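Side-chain contact in putative 4-Hydroxy-2-oxoglutarate aldolase / 2-dehydro-3-deoxyphosphogluconate aldolase (Yersinia enterocolitica, PDB 3LM7), which is a putative aldolase of the KDGP aldolase family, with a TIM-barrel fold, whose exact function is unconfirmed: residues L17-G22 with R28-A33. Numbering follows the deposited sequence.
Sequences LNVLAG and RAIYQA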
loop_
_atom_site.group_PDB
_atom_site.type_symbol
_atom_site.label_atom_id
_atom_site.label_comp_id
_atom_site.label_asym_id
_atom_site.label_seq_id
_atom_site.Cartn_x
_atom_site.Cartn_y
_atom_site.Cartn_z
ATOM N N LEU A 17 15.242 3.504 2.446
ATOM C CA LEU A 17 16.537 2.833 2.429
ATOM C C LEU A 17 16.821 2.277 3.809
ATOM O O LEU A 17 16.338 2.808 4.810
ATOM C CB LEU A 17 17.683 3.850 2.069
ATOM C CG LEU A 17 17.491 4.551 0.746
ATOM C CD1 LEU A 17 18.666 5.548 0.627
ATOM C CD2 LEU A 17 17.499 3.571 -0.480
ATOM N N ASN A 18 17.683 1.264 3.890
ATOM C CA ASN A 18 18.242 0.844 5.141
ATOM C C ASN A 18 19.749 0.631 5.017
ATOM O O ASN A 18 20.201 -0.240 4.242
ATOM C CB ASN A 18 17.446 -0.431 5.647
ATOM C CG ASN A 18 17.770 -0.871 7.095
ATOM O OD1 ASN A 18 16.837 -1.347 7.844
ATOM N ND2 ASN A 18 19.031 -0.845 7.485
ATOM N N VAL A 19 20.547 1.370 5.814
ATOM C CA VAL A 19 22.002 1.290 5.654
ATOM C C VAL A 19 22.530 1.361 7.042
ATOM O O VAL A 19 21.814 1.771 7.961
ATOM C CB VAL A 19 22.567 2.505 4.730
ATOM C CG1 VAL A 19 21.850 2.560 3.380
ATOM C CG2 VAL A 19 22.331 3.863 5.430
ATOM N N LEU A 20 23.773 0.958 7.248
ATOM C CA LEU A 20 24.363 0.944 8.581
ATOM C C LEU A 20 25.084 2.250 8.906
ATOM O O LEU A 20 25.623 2.886 8.023
ATOM C CB LEU A 20 25.406 -0.192 8.674
ATOM C CG LEU A 20 24.849 -1.600 8.464
ATOM C CD1 LEU A 20 25.976 -2.636 8.579
ATOM C CD2 LEU A 20 23.604 -1.933 9.406
ATOM N N ALA A 21 25.148 2.605 10.178
ATOM C CA ALA A 21 25.968 3.753 10.593
ATOM C C ALA A 21 27.267 3.254 11.177
ATOM O O ALA A 21 27.273 2.302 11.943
ATOM C CB ALA A 21 25.210 4.638 11.618
ATOM N N GLY A 22 28.374 3.913 10.869
ATOM C CA GLY A 22 29.629 3.509 11.523
ATOM C C GLY A 22 29.922 4.355 12.762
ATOM O O GLY A 22 30.889 4.067 13.490
ATOM N N ARG A 28 24.112 10.868 11.401
ATOM C CA ARG A 28 23.581 12.209 11.026
ATOM C C ARG A 28 23.777 12.516 9.537
ATOM O O ARG A 28 22.855 13.017 8.856
ATOM C CB ARG A 28 24.232 13.282 11.931
ATOM C CG ARG A 28 23.583 14.671 11.951
ATOM C CD ARG A 28 24.479 15.591 12.854
ATOM N NE ARG A 28 25.419 14.727 13.594
ATOM C CZ ARG A 28 25.580 14.701 14.915
ATOM N NH1 ARG A 28 24.900 15.542 15.700
ATOM N NH2 ARG A 28 26.454 13.847 15.443
ATOM N N ALA A 29 24.979 12.232 9.032
ATOM C CA ALA A 29 25.341 12.540 7.633
ATOM C C ALA A 29 24.462 11.708 6.698
ATOM O O ALA A 29 24.046 12.188 5.622
ATOM C CB ALA A 29 26.808 12.175 7.429
ATOM N N ILE A 30 24.256 10.426 7.070
ATOM C CA ILE A 30 23.423 9.502 6.250
ATOM C C ILE A 30 22.004 10.024 6.184
ATOM O O ILE A 30 21.398 10.061 5.131
ATOM C CB ILE A 30 23.370 8.065 6.920
ATOM C CG1 ILE A 30 24.733 7.371 6.824
ATOM C CG2 ILE A 30 22.193 7.284 6.372
ATOM C CD1 ILE A 30 24.910 6.151 7.727
ATOM N N TYR A 31 21.456 10.387 7.348
ATOM C CA TYR A 31 20.075 10.863 7.449
ATOM C C TYR A 31 19.873 12.140 6.628
ATOM O O TYR A 31 18.878 12.291 5.899
ATOM C CB TYR A 31 19.732 11.105 8.948
ATOM C CG TYR A 31 18.294 11.395 9.188
ATOM C CD1 TYR A 31 17.303 10.398 8.996
ATOM C CD2 TYR A 31 17.901 12.636 9.657
ATOM C CE1 TYR A 31 15.944 10.668 9.276
ATOM C CE2 TYR A 31 16.580 12.908 9.937
ATOM C CZ TYR A 31 15.598 11.941 9.735
ATOM O OH TYR A 31 14.289 12.301 9.994
ATOM N N GLN A 32 20.868 13.031 6.693
ATOM C CA GLN A 32 20.840 14.188 5.857
ATOM C C GLN A 32 20.836 13.817 4.388
ATOM O O GLN A 32 20.034 14.335 3.624
ATOM C CB GLN A 32 22.084 15.087 6.117
ATOM C CG GLN A 32 22.026 16.369 5.238
ATOM C CD GLN A 32 23.086 17.370 5.584
ATOM O OE1 GLN A 32 24.269 17.029 5.727
ATOM N NE2 GLN A 32 22.685 18.622 5.686
ATOM N N ALA A 33 21.760 12.961 3.988
ATOM C CA ALA A 33 21.980 12.653 2.556
ATOM C C ALA A 33 20.758 11.958 1.962
ATOM O O ALA A 33 20.384 12.147 0.789
ATOM C CB ALA A 33 23.218 11.832 2.387
#
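Among residues 28-33, Ile30 alone touches 17-22, and both of its branches take part. The CG2 methyl meets CG2 of Val19 at 3.6 Å, methyl against methyl, the two side chains passing in opposite directions. On the valine, chi1 of -54° leaves CG1 beside the backbone N and sends CG2 into the wedge between that N and the carbonyl carbon, from where it meets the helix. The other branch of Ile30 reaches out to the strand end: CG1 lies opposite the carbonyl carbon (chi1 -70°), and a nearly extended chi2 of 165° carries CD1 near the same valine methyl and on to Leu20 and Ala21. There CD1 sits 3.4 Å from the backbone O of Leu20 and 3.9 Å from CA of Ala21, whose CB is a looser neighbour at 4.2 Å from the same methyl. Leu20 meets Ile30 through its backbone; its side chain starts away from the helix and touches Tyr221, while its O accepts a hydrogen bond from Thr232. Val38 of the next parallel strand touches both Val19 and Ile30, joining the apolar layer of this beta-alpha-beta unit between the barrel wall and its outer helix. With methyls of Ile30 set against the valine and against strand-end backbone, and no polar bond linking the two segments, they are probably held together here by burial of apolar surface and close fit.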